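Local coordinates for protein poly(ADP-ribose) glycohydrolase (Thermomonospora curvata, PDB 3SIG) that probably hydrolyses poly(ADP-ribose) chains at their ribose-ribose glycosidic bonds, and is captured here with ADP-ribose in its pocket, at residues V155-D158 with R162-E165; H2-I7 with L115-G120; G18-T21 with V27-I30; E72-A77 with H109-G114. All blocks are in the same frame, centred on the assembly; numbering follows the deposited sequence.

Contact 2 opens the chain at residues 2-7 and closes at 115-120, tying helix 2-17 to helix 111-118. Contact 3, a small hairpin following helix 2-17, and then contact 4, at the starts of helices 74-84 and 111-118, lie nested in the loop between. Contact 1 follows, within the hairpin of strands 147-157 and 163-175 in the mixed seven-stranded sheet. It touches all three others, through Arg157 NE on Arg117 O, Leu164 O with Tyr20 OH, and Val155 on Leu75; its centre is about 11 Å from those of contacts 2 and 3 and about 13 Å from that of contact 4. Contacts 3 and 4 lie about 22 Å apart between centres. Contact 4 forms part of the ADP-ribose pocket.

Contact 1: residues V155-D158 with R162-E165; sequences VFRD and RLLE
The beta hairpin of strands 147-157 and 163-175, part of the mixed sheet of this macrodomain-clan fold, reaches its turn here, with Arg157 opposite Leu163 as an antiparallel non-hydrogen-bonded pair. Backbone bonds flank that pair: Leu164 N gives to Phe156 O at 2.9 Å, and Asp158 N gives to Arg162 O at 2.9 Å. Asp158 then adds a second link to the same residue. Its CG is tucked between the backbone N and the carbonyl carbon (chi1 68°), which brings OD1 to 2.9 Å from Arg162 N; the N-H arrives from above the carboxylate plane. The carboxylate is thus used on the backbone, while the Arg162 guanidinium bends away, its NE 5.7 Å from Asp158 OD2.

Leu163 lies alongside Arg157, both pointing the same way. Its CD2 rests over one face of the Arg157 guanidinium, nearer its margin than its centre, 3.7 Å from Arg157 NH1, and the same methyl comes to the edge of the Phe156 ring, 3.8 Å from Phe156 CD2. That guanidinium is fixed by outside partners: a salt bridge to Glu10 and bonds to Thr11, both on helix 2-17, and to the carbonyls of Arg117 and Gly161. Its flat group is therefore unlikely to turn under the methyl. Leu164 points at the opposing strand instead. Its CG lies 3.6 Å from Phe156 C, its CD2 packs against Asp158 CB, and its CD1 stops 3.9 Å from Val155 O.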
loop_
_atom_site.group_PDB
_atom_site.type_symbol
_atom_site.label_atom_id
_atom_site.label_comp_id
_atom_site.label_asym_id
_atom_site.label_seq_id
_atom_site.Cartn_x
_atom_site.Cartn_y
_atom_site.Cartn_z
ATOM N N VAL A 155 6.103 -2.344 -11.501
ATOM C CA VAL A 155 6.220 -0.914 -11.239
ATOM C C VAL A 155 7.115 -0.357 -12.319
ATOM O O VAL A 155 8.217 -0.874 -12.556
ATOM C CB VAL A 155 6.833 -0.651 -9.855
ATOM C CG1 VAL A 155 6.951 0.836 -9.581
ATOM C CG2 VAL A 155 6.003 -1.298 -8.785
ATOM N N PHE A 156 6.648 0.687 -12.984
ATOM C CA PHE A 156 7.308 1.185 -14.192
ATOM C C PHE A 156 7.361 2.709 -14.285
ATOM O O PHE A 156 7.667 3.224 -15.380
ATOM C CB PHE A 156 6.682 0.556 -15.467
ATOM C CG PHE A 156 5.168 0.620 -15.517
ATOM C CD1 PHE A 156 4.411 -0.497 -15.207
ATOM C CD2 PHE A 156 4.507 1.781 -15.889
ATOM C CE1 PHE A 156 3.031 -0.444 -15.250
ATOM C CE2 PHE A 156 3.124 1.839 -15.917
ATOM C CZ PHE A 156 2.391 0.729 -15.586
ATOM N N ARG A 157 7.159 3.443 -13.182
ATOM C CA ARG A 157 7.451 4.875 -13.143
ATOM C C ARG A 157 8.236 5.222 -11.899
ATOM O O ARG A 157 8.087 4.537 -10.858
ATOM C CB ARG A 157 6.201 5.764 -13.177
ATOM C CG ARG A 157 5.320 5.611 -14.375
ATOM C CD ARG A 157 4.258 6.704 -14.411
ATOM N NE ARG A 157 3.265 6.396 -15.412
ATOM C CZ ARG A 157 3.308 6.863 -16.643
ATOM N NH1 ARG A 157 4.275 7.671 -17.014
ATOM N NH2 ARG A 157 2.371 6.514 -17.508
ATOM N N ASP A 158 9.031 6.286 -11.962
ATOM C CA ASP A 158 9.675 6.858 -10.784
ATOM C C ASP A 158 8.772 7.902 -10.118
ATOM O O ASP A 158 7.649 8.089 -10.536
ATOM C CB ASP A 158 11.040 7.431 -11.137
ATOM C CG ASP A 158 10.967 8.666 -12.025
ATOM O OD1 ASP A 158 9.910 9.296 -12.243
ATOM O OD2 ASP A 158 12.055 9.070 -12.519
ATOM N N ARG A 162 8.227 9.585 -14.590
ATOM C CA ARG A 162 9.017 9.106 -15.735
ATOM C C ARG A 162 9.010 7.587 -15.830
ATOM O O ARG A 162 9.162 6.890 -14.823
ATOM C CB ARG A 162 10.457 9.588 -15.606
ATOM C CG ARG A 162 10.661 11.082 -15.832
ATOM C CD ARG A 162 10.775 11.408 -17.306
ATOM N NE ARG A 162 11.964 10.803 -17.910
ATOM C CZ ARG A 162 13.112 11.441 -18.126
ATOM N NH1 ARG A 162 13.241 12.719 -17.792
ATOM N NH2 ARG A 162 14.134 10.800 -18.676
ATOM N N LEU A 163 8.806 7.071 -17.039
ATOM C CA LEU A 163 8.778 5.644 -17.249
ATOM C C LEU A 163 10.172 5.061 -17.034
ATOM O O LEU A 163 11.162 5.699 -17.384
ATOM C CB LEU A 163 8.229 5.302 -18.647
ATOM C CG LEU A 163 6.730 5.591 -18.802
ATOM C CD1 LEU A 163 6.342 5.741 -20.275
ATOM C CD2 LEU A 163 5.903 4.517 -18.120
ATOM N N LEU A 164 10.258 3.836 -16.520
ATOM C CA LEU A 164 11.537 3.236 -16.161
ATOM C C LEU A 164 12.114 2.424 -17.295
ATOM O O LEU A 164 11.406 1.715 -18.020
ATOM C CB LEU A 164 11.380 2.333 -14.932
ATOM C CG LEU A 164 10.901 3.011 -13.649
ATOM C CD1 LEU A 164 10.770 2.023 -12.507
ATOM C CD2 LEU A 164 11.854 4.109 -13.230
ATOM N N GLU A 165 13.429 2.484 -17.408
ATOM C CA GLU A 165 14.141 1.637 -18.373
ATOM C C GLU A 165 13.979 0.167 -18.024
ATOM O O GLU A 165 13.824 -0.688 -18.890
ATOM C CB GLU A 165 15.627 1.979 -18.392
ATOM C CG GLU A 165 15.927 3.381 -18.887
ATOM C CD GLU A 165 15.502 3.607 -20.334
ATOM O OE1 GLU A 165 15.556 2.642 -21.119
ATOM O OE2 GLU A 165 15.092 4.742 -20.673
#

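Contact 2: residues H2-I7 with L115-G120; sequences HSRRAI and LARSSG
Arg117 runs nearly straight from CA to CD (chi2 -163°) and then kinks about its CG-CD bond (chi3 -51°), which swings its guanidinium beneath Arg4. Arg4 is built alike, extended at first and bent at the same bond, and the two chains cross so that aliphatic carbon of one meets the flat group of the other. Arg4 CD sits over one face of the Arg117 guanidinium, 3.7 Å from NH1 and displaced toward the rim. The two guanidinium planes are 58° apart, so they do not stack.

The like charges keep some distance, Arg4 NE lying 4.8 Å from Arg117 NH1, and Arg4 turns its NE to the carbonyl of Gly107. On the Arg117 side the methylene at CD passes 3.5 Å from Arg4 O and 3.9 Å from Ile7 CG2, the latter methyl also lying near the edge of the guanidinium. Ile7 follows Arg4 by three residues, so both project from one flank of helix 2-17 and share the single long side chain between them. No hydrogen bond crosses this contact; it rests on van der Waals packing.

Beyond Arg117, Leu115 O accepts from Ser119 OG at 2.7 Å and Ser118 N at 3.1 Å, from opposite faces of its plane. Arg117 O takes Thr11 OG1 of helix 2-17 and Arg157 NE of strand 147-157, tying this surface contact to the sheet. The arrangement is that of helix-helix packing at the surface, where helix 2-17 packs on helix 111-118 in this macrodomain-clan fold.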
loop_
_atom_site.group_PDB
_atom_site.type_symbol
_atom_site.label_atom_id
_atom_site.label_comp_id
_atom_site.label_asym_id
_atom_site.label_seq_id
_atom_site.Cartn_x
_atom_site.Cartn_y
_atom_site.Cartn_z
ATOM N N HIS A 2 -3.931 18.276 -13.659
ATOM C CA HIS A 2 -4.072 17.906 -15.051
ATOM C C HIS A 2 -2.949 16.968 -15.493
ATOM O O HIS A 2 -3.178 16.030 -16.247
ATOM C CB HIS A 2 -4.148 19.162 -15.913
ATOM C CG HIS A 2 -5.443 19.894 -15.762
ATOM N ND1 HIS A 2 -5.518 21.210 -15.361
ATOM C CD2 HIS A 2 -6.722 19.477 -15.929
ATOM C CE1 HIS A 2 -6.785 21.579 -15.304
ATOM N NE2 HIS A 2 -7.537 20.546 -15.644
ATOM N N SER A 3 -1.735 17.222 -15.041
ATOM C CA SER A 3 -0.628 16.359 -15.415
ATOM C C SER A 3 -0.791 14.956 -14.826
ATOM O O SER A 3 -0.472 13.968 -15.473
ATOM C CB SER A 3 0.710 16.937 -14.973
ATOM O OG SER A 3 0.622 17.509 -13.691
ATOM N N ARG A 4 -1.233 14.875 -13.569
ATOM C CA ARG A 4 -1.550 13.590 -12.955
ATOM C C ARG A 4 -2.662 12.859 -13.709
ATOM O O ARG A 4 -2.575 11.661 -13.909
ATOM C CB ARG A 4 -1.921 13.745 -11.477
ATOM C CG ARG A 4 -0.734 14.103 -10.587
ATOM C CD ARG A 4 -1.091 14.138 -9.106
ATOM N NE ARG A 4 -2.093 15.142 -8.773
ATOM C CZ ARG A 4 -1.824 16.362 -8.330
ATOM N NH1 ARG A 4 -0.564 16.763 -8.174
ATOM N NH2 ARG A 4 -2.831 17.176 -8.036
ATOM N N ARG A 5 -3.690 13.575 -14.151
ATOM C CA ARG A 5 -4.766 12.953 -14.907
ATOM C C ARG A 5 -4.217 12.380 -16.220
ATOM O O ARG A 5 -4.578 11.265 -16.631
ATOM C CB ARG A 5 -5.876 13.984 -15.137
ATOM C CG ARG A 5 -7.101 13.448 -15.823
ATOM C CD ARG A 5 -8.117 14.569 -16.064
ATOM N NE ARG A 5 -9.065 14.220 -17.124
ATOM C CZ ARG A 5 -9.792 15.101 -17.811
ATOM N NH1 ARG A 5 -9.690 16.401 -17.558
ATOM N NH2 ARG A 5 -10.625 14.686 -18.760
ATOM N N ALA A 6 -3.353 13.132 -16.909
ATOM C CA ALA A 6 -2.757 12.668 -18.155
ATOM C C ALA A 6 -1.903 11.415 -17.938
ATOM O O ALA A 6 -1.969 10.474 -18.718
ATOM C CB ALA A 6 -1.924 13.772 -18.806
ATOM N N ILE A 7 -1.102 11.420 -16.885
ATOM C CA ILE A 7 -0.281 10.266 -16.561
ATOM C C ILE A 7 -1.143 9.032 -16.257
ATOM O O ILE A 7 -0.897 7.940 -16.773
ATOM C CB ILE A 7 0.641 10.575 -15.384
ATOM C CG1 ILE A 7 1.734 11.548 -15.846
ATOM C CG2 ILE A 7 1.260 9.301 -14.864
ATOM C CD1 ILE A 7 2.521 12.120 -14.711
ATOM N N LEU A 115 0.590 5.045 -6.553
ATOM C CA LEU A 115 0.843 3.640 -6.883
ATOM C C LEU A 115 0.114 3.262 -8.170
ATOM O O LEU A 115 0.681 2.604 -9.061
ATOM C CB LEU A 115 0.353 2.717 -5.755
ATOM C CG LEU A 115 0.990 2.965 -4.384
ATOM C CD1 LEU A 115 0.440 2.017 -3.362
ATOM C CD2 LEU A 115 2.535 2.914 -4.419
ATOM N N ALA A 116 -1.137 3.693 -8.306
ATOM C CA ALA A 116 -1.931 3.358 -9.477
ATOM C C ALA A 116 -1.408 4.026 -10.764
ATOM O O ALA A 116 -1.510 3.463 -11.840
ATOM C CB ALA A 116 -3.411 3.727 -9.229
ATOM N N ARG A 117 -0.813 5.197 -10.649
ATOM C CA ARG A 117 -0.267 5.852 -11.818
ATOM C C ARG A 117 1.016 5.183 -12.258
ATOM O O ARG A 117 1.451 5.367 -13.397
ATOM C CB ARG A 117 0.079 7.316 -11.507
ATOM C CG ARG A 117 -1.121 8.267 -11.463
ATOM C CD ARG A 117 -0.756 9.766 -11.572
ATOM N NE ARG A 117 0.278 10.125 -10.626
ATOM C CZ ARG A 117 0.086 10.404 -9.349
ATOM N NH1 ARG A 117 -1.134 10.434 -8.830
ATOM N NH2 ARG A 117 1.130 10.633 -8.578
ATOM N N SER A 118 1.682 4.467 -11.367
ATOM C CA SER A 118 3.080 4.054 -11.568
ATOM C C SER A 118 3.282 2.574 -11.774
ATOM O O SER A 118 4.440 2.152 -11.858
ATOM C CB SER A 118 3.910 4.476 -10.352
ATOM O OG SER A 118 3.759 5.858 -10.074
ATOM N N SER A 119 2.215 1.788 -11.825
ATOM C CA SER A 119 2.372 0.341 -11.752
ATOM C C SER A 119 1.183 -0.350 -12.391
ATOM O O SER A 119 0.272 0.323 -12.906
ATOM C CB SER A 119 2.469 -0.111 -10.280
ATOM O OG SER A 119 1.213 -0.031 -9.630
ATOM N N GLY A 120 1.152 -1.673 -12.308
ATOM C CA GLY A 120 -0.026 -2.425 -12.685
ATOM C C GLY A 120 -1.073 -2.621 -11.605
ATOM O O GLY A 120 -2.008 -3.402 -11.801
#

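Contact 3: residues G18-T21 with V27-I30; sequences GRYT and VVPI
Tyr20 leaves its strand on the same face as Val28, and from CB its ring folds over that neighbour, because CG stands between the backbone N and the carbonyl carbon (chi1 68°). Down one edge, CD2 passes 4.0 Å from Val28 O, and CE2 then meets Ile30 CG2, which approaches near the ring plane at 3.9 Å. Down the other edge, CE1 lies against Val28 CG2. CZ comes 3.6 Å from Val28 CB, and that carbon lies over one face, displaced to the CZ side, in a CH-pi contact 3.8 Å from the centroid and 18° off the normal. At the tip, OH touches Val28 CG1 and makes a hydrogen bond with the carbonyl of Leu164, while the ring also meets that of Phe156. A leucine here has no hydroxyl or ring, and is likely to leave the Leu164 carbonyl without this donor and Val28 without its aromatic cover.

The frame is a two-stranded antiparallel beta hairpin, 19-21 with 27-29, set between helix 2-17 and helix 31-39. Tyr20 and Val28 form its hydrogen-bonded pair, bonded both ways, with Val28 N 2.8 Å from Tyr20 O. A further bond joins Ile30 N to Gly18 O at 2.9 Å, almost straight at the hydrogen (173°). Gly18 leaves the preceding helix with positive phi, where a side chain would press on the carbonyl before it, and Ile30 is the N-cap of the following helix. On the exposed face, beside Thr21, Arg19 passes its CD 4.0 Å from Val27 CG1, beyond which the chain bends.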
loop_
_atom_site.group_PDB
_atom_site.type_symbol
_atom_site.label_atom_id
_atom_site.label_comp_id
_atom_site.label_asym_id
_atom_site.label_seq_id
_atom_site.Cartn_x
_atom_site.Cartn_y
_atom_site.Cartn_z
ATOM N N GLY A 18 -0.148 -3.376 -23.281
ATOM C CA GLY A 18 0.822 -4.358 -22.810
ATOM C C GLY A 18 2.287 -3.983 -22.994
ATOM O O GLY A 18 3.129 -4.835 -22.797
ATOM N N ARG A 19 2.597 -2.723 -23.252
ATOM C CA ARG A 19 3.982 -2.282 -23.430
ATOM C C ARG A 19 3.997 -0.760 -23.253
ATOM O O ARG A 19 2.940 -0.086 -23.342
ATOM C CB ARG A 19 4.557 -2.734 -24.795
ATOM C CG ARG A 19 3.768 -2.269 -26.048
ATOM C CD ARG A 19 4.307 -2.905 -27.332
ATOM N NE ARG A 19 4.674 -4.300 -27.117
ATOM C CZ ARG A 19 4.062 -5.328 -27.661
ATOM N NH1 ARG A 19 3.068 -5.127 -28.503
ATOM N NH2 ARG A 19 4.456 -6.560 -27.389
ATOM N N TYR A 20 5.190 -0.219 -22.989
ATOM C CA TYR A 20 5.393 1.225 -22.950
ATOM C C TYR A 20 6.744 1.566 -23.516
ATOM O O TYR A 20 7.598 0.704 -23.671
ATOM C CB TYR A 20 5.256 1.736 -21.526
ATOM C CG TYR A 20 6.349 1.311 -20.547
ATOM C CD1 TYR A 20 7.546 2.006 -20.450
ATOM C CD2 TYR A 20 6.163 0.242 -19.680
ATOM C CE1 TYR A 20 8.535 1.610 -19.550
ATOM C CE2 TYR A 20 7.140 -0.143 -18.779
ATOM C CZ TYR A 20 8.313 0.544 -18.693
ATOM O OH TYR A 20 9.269 0.129 -17.782
ATOM N N THR A 21 6.943 2.841 -23.834
ATOM C CA THR A 21 8.200 3.321 -24.348
ATOM C C THR A 21 8.954 4.099 -23.272
ATOM O O THR A 21 8.467 5.109 -22.751
ATOM C CB THR A 21 7.969 4.187 -25.558
ATOM O OG1 THR A 21 7.254 3.405 -26.513
ATOM C CG2 THR A 21 9.279 4.628 -26.152
ATOM N N VAL A 27 11.367 -0.139 -25.949
ATOM C CA VAL A 27 9.980 -0.532 -25.775
ATOM C C VAL A 27 9.941 -1.726 -24.814
ATOM O O VAL A 27 10.491 -2.795 -25.085
ATOM C CB VAL A 27 9.282 -0.836 -27.124
ATOM C CG1 VAL A 27 7.865 -1.214 -26.864
ATOM C CG2 VAL A 27 9.350 0.396 -28.031
ATOM N N VAL A 28 9.319 -1.503 -23.682
ATOM C CA VAL A 28 9.315 -2.443 -22.586
ATOM C C VAL A 28 7.991 -3.215 -22.543
ATOM O O VAL A 28 6.927 -2.622 -22.406
ATOM C CB VAL A 28 9.496 -1.689 -21.229
ATOM C CG1 VAL A 28 9.477 -2.687 -20.082
ATOM C CG2 VAL A 28 10.781 -0.891 -21.244
ATOM N N PRO A 29 8.046 -4.559 -22.636
ATOM C CA PRO A 29 6.825 -5.367 -22.554
ATOM C C PRO A 29 6.384 -5.601 -21.111
ATOM O O PRO A 29 7.241 -5.900 -20.298
ATOM C CB PRO A 29 7.265 -6.687 -23.207
ATOM C CG PRO A 29 8.702 -6.789 -22.899
ATOM C CD PRO A 29 9.246 -5.385 -22.850
ATOM N N ILE A 30 5.104 -5.463 -20.822
ATOM C CA ILE A 30 4.605 -5.701 -19.461
ATOM C C ILE A 30 3.365 -6.576 -19.427
ATOM O O ILE A 30 2.882 -6.911 -18.338
ATOM C CB ILE A 30 4.297 -4.406 -18.657
ATOM C CG1 ILE A 30 3.269 -3.528 -19.343
ATOM C CG2 ILE A 30 5.558 -3.650 -18.364
ATOM C CD1 ILE A 30 2.720 -2.474 -18.416
#

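Contact 4: residues E72-A77 with H109-G114; sequences ETTLAA and HAQEEG. With AR6 ([(2R,3S,4R,5R)-5-(6-aminopurin-9-yl)-3,4-dihydroxy-oxolan-2-yl]methyl [hydroxy-[[(2R,3S,4R,5S)-3,4,5-trihydroxyoxolan-2-yl]methoxy]phosphoryl] hydrogen phosphate), chain B.
Thr74 and Gln111 meet beside the bound ADP-ribose, each giving a backbone N-H to the ligand. Thr74 N donates to adenine N1 at 3.0 Å, and Gln111 N donates to the phosphate oxygen O2A at 2.8 Å. The distal ribose is gripped by two carboxylates: its O2D donates to Glu112 OE1 and its O1D to Glu113 OE2, both at 2.7 Å.

Behind this shell, Gln111 NE2 gives a nearly straight bond (168°) to Thr74 OG1 at 2.9 Å, with the hydroxyl oxygen in the amide plane. A CG anti to the backbone N (chi1 -172°) and a bend at chi2 (-110°) carry NE2 there. The rest of the amide is tied to strand 90-94, OE1 to Phe94 N and NE2 also to Leu92 O. With an alanine here the amide is gone, which is likely to leave the Thr74 hydroxyl, Phe94 N and Leu92 O without this partner. Thr73, as N-cap of helix 74-84, takes Ala76 N on its OG1 at 2.9 Å. Glu112 is braced by Ser96, Gly101 and Asn93, and Glu113 by Gly103.

Gln111, Glu112 and Glu113 form the Gln-Glu-Glu sequence characteristic of PARG enzymes. The start of helix 111-118 faces the phosphate and probably favours its negative charge. O1D sits on the anomeric carbon C1D, so Glu113 OE2 lies where the bond cut in the polymer would probably be.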
loop_
_atom_site.group_PDB
_atom_site.type_symbol
_atom_site.label_atom_id
_atom_site.label_comp_id
_atom_site.label_asym_id
_atom_site.label_seq_id
_atom_site.Cartn_x
_atom_site.Cartn_y
_atom_site.Cartn_z
ATOM N N GLU A 72 11.474 8.524 2.096
ATOM C CA GLU A 72 11.175 7.984 0.792
ATOM C C GLU A 72 9.697 7.871 0.572
ATOM O O GLU A 72 8.918 7.637 1.484
ATOM C CB GLU A 72 11.768 6.579 0.651
ATOM C CG GLU A 72 13.279 6.547 0.619
ATOM C CD GLU A 72 13.833 5.164 0.796
ATOM O OE1 GLU A 72 13.544 4.540 1.828
ATOM O OE2 GLU A 72 14.557 4.703 -0.105
ATOM N N THR A 73 9.301 7.957 -0.685
ATOM C CA THR A 73 7.995 7.479 -1.083
ATOM C C THR A 73 7.961 5.955 -0.937
ATOM O O THR A 73 8.995 5.269 -0.905
ATOM C CB THR A 73 7.682 7.794 -2.548
ATOM O OG1 THR A 73 8.655 7.122 -3.356
ATOM C CG2 THR A 73 7.742 9.280 -2.826
ATOM N N THR A 74 6.754 5.411 -0.884
ATOM C CA THR A 74 6.562 3.959 -0.886
ATOM C C THR A 74 7.348 3.320 -2.018
ATOM O O THR A 74 8.079 2.336 -1.827
ATOM C CB THR A 74 5.084 3.605 -1.018
ATOM O OG1 THR A 74 4.333 4.359 -0.045
ATOM C CG2 THR A 74 4.837 2.108 -0.843
ATOM N N LEU A 75 7.168 3.825 -3.217
ATOM C CA LEU A 75 7.831 3.218 -4.369
ATOM C C LEU A 75 9.327 3.365 -4.357
ATOM O O LEU A 75 10.033 2.442 -4.764
ATOM C CB LEU A 75 7.251 3.767 -5.653
ATOM C CG LEU A 75 5.837 3.248 -5.910
ATOM C CD1 LEU A 75 5.322 3.851 -7.176
ATOM C CD2 LEU A 75 5.705 1.730 -5.962
ATOM N N ALA A 76 9.848 4.484 -3.875
ATOM C CA ALA A 76 11.294 4.667 -3.853
ATOM C C ALA A 76 11.912 3.659 -2.891
ATOM O O ALA A 76 12.930 3.033 -3.170
ATOM C CB ALA A 76 11.670 6.095 -3.467
ATOM N N ALA A 77 11.289 3.481 -1.737
ATOM C CA ALA A 77 11.799 2.504 -0.780
ATOM C C ALA A 77 11.727 1.110 -1.390
ATOM O O ALA A 77 12.679 0.310 -1.263
ATOM C CB ALA A 77 11.007 2.556 0.541
ATOM N N HIS A 109 -4.261 13.334 -5.717
ATOM C CA HIS A 109 -2.887 13.220 -5.255
ATOM C C HIS A 109 -2.817 12.723 -3.819
ATOM O O HIS A 109 -2.996 13.480 -2.869
ATOM C CB HIS A 109 -2.255 14.604 -5.319
ATOM C CG HIS A 109 -0.788 14.636 -5.015
ATOM N ND1 HIS A 109 0.076 13.611 -5.330
ATOM C CD2 HIS A 109 -0.022 15.614 -4.467
ATOM C CE1 HIS A 109 1.305 13.942 -4.974
ATOM N NE2 HIS A 109 1.274 15.158 -4.456
ATOM N N ALA A 110 -2.573 11.433 -3.678
ATOM C CA ALA A 110 -2.322 10.765 -2.412
ATOM C C ALA A 110 -1.549 9.485 -2.734
ATOM O O ALA A 110 -1.196 9.243 -3.892
ATOM C CB ALA A 110 -3.634 10.494 -1.672
ATOM N N GLN A 111 -1.253 8.688 -1.727
ATOM C CA GLN A 111 -0.347 7.562 -1.923
ATOM C C GLN A 111 -0.886 6.513 -2.884
ATOM O O GLN A 111 -0.182 6.062 -3.799
ATOM C CB GLN A 111 0.043 6.928 -0.581
ATOM C CG GLN A 111 1.124 5.878 -0.649
ATOM C CD GLN A 111 0.603 4.481 -0.382
ATOM O OE1 GLN A 111 -0.595 4.183 -0.541
ATOM N NE2 GLN A 111 1.500 3.597 0.005
ATOM N N GLU A 112 -2.127 6.100 -2.716
ATOM C CA GLU A 112 -2.688 5.074 -3.571
ATOM C C GLU A 112 -2.682 5.521 -5.020
ATOM O O GLU A 112 -2.383 4.751 -5.918
ATOM C CB GLU A 112 -4.117 4.695 -3.151
ATOM C CG GLU A 112 -4.725 3.672 -4.155
ATOM C CD GLU A 112 -6.020 3.029 -3.717
ATOM O OE1 GLU A 112 -6.810 3.694 -3.001
ATOM O OE2 GLU A 112 -6.273 1.868 -4.146
ATOM N N GLU A 113 -3.073 6.757 -5.270
ATOM C CA GLU A 113 -3.100 7.272 -6.640
ATOM C C GLU A 113 -1.722 7.202 -7.284
ATOM O O GLU A 113 -1.595 6.900 -8.466
ATOM C CB GLU A 113 -3.667 8.685 -6.685
ATOM C CG GLU A 113 -5.170 8.759 -6.365
ATOM C CD GLU A 113 -5.537 8.824 -4.896
ATOM O OE1 GLU A 113 -4.656 8.714 -4.023
ATOM O OE2 GLU A 113 -6.745 8.983 -4.618
ATOM N N GLY A 114 -0.691 7.540 -6.512
ATOM C CA GLY A 114 0.655 7.422 -7.042
ATOM C C GLY A 114 1.000 5.977 -7.391
ATOM O O GLY A 114 1.617 5.698 -8.430
HETATM N N1 AR6 B . 4.854 7.524 -0.056
HETATM C C2 AR6 B . 4.984 7.495 1.267
HETATM N N3 AR6 B . 4.261 8.234 2.157
HETATM C C4 AR6 B . 3.332 9.025 1.572
HETATM C C5 AR6 B . 3.146 9.087 0.146
HETATM C C6 AR6 B . 3.955 8.284 -0.616
HETATM N N6 AR6 B . 3.841 8.315 -2.006
HETATM N N7 AR6 B . 2.065 10.013 -0.072
HETATM C C8 AR6 B . 1.715 10.454 1.090
HETATM N N9 AR6 B . 2.418 9.922 2.130
HETATM P PA AR6 B . -2.556 9.052 2.328
HETATM P PB AR6 B . -4.657 7.633 3.893
HETATM C "C1'" AR6 B . 2.331 10.110 3.575
HETATM O O1A AR6 B . -3.192 10.343 2.698
HETATM O O1B AR6 B . -4.654 6.164 4.268
HETATM C C1D AR6 B . -6.362 8.091 -1.170
HETATM O O1D AR6 B . -7.163 8.938 -1.946
HETATM C "C2'" AR6 B . 1.770 11.454 3.989
HETATM O "O2'" AR6 B . 2.388 11.886 5.169
HETATM O O2A AR6 B . -2.360 8.752 0.864
HETATM O O2B AR6 B . -4.688 8.643 4.989
HETATM C C2D AR6 B . -6.996 6.756 -1.165
HETATM O O2D AR6 B . -7.403 6.245 -2.387
HETATM C "C3'" AR6 B . 0.345 11.128 4.251
HETATM O "O3'" AR6 B . -0.227 11.960 5.207
HETATM O O3A AR6 B . -3.331 7.857 3.036
HETATM C C3D AR6 B . -7.865 6.753 0.019
HETATM O O3D AR6 B . -9.089 7.250 -0.453
HETATM C "C4'" AR6 B . 0.356 9.701 4.716
HETATM O "O4'" AR6 B . 1.538 9.132 4.199
HETATM C C4D AR6 B . -7.164 7.689 0.939
HETATM O O4D AR6 B . -6.353 8.559 0.164
HETATM C "C5'" AR6 B . -0.857 8.866 4.329
HETATM O "O5'" AR6 B . -1.067 8.910 2.927
HETATM C C5D AR6 B . -6.321 6.988 2.003
HETATM O O5D AR6 B . -5.838 7.971 2.900
#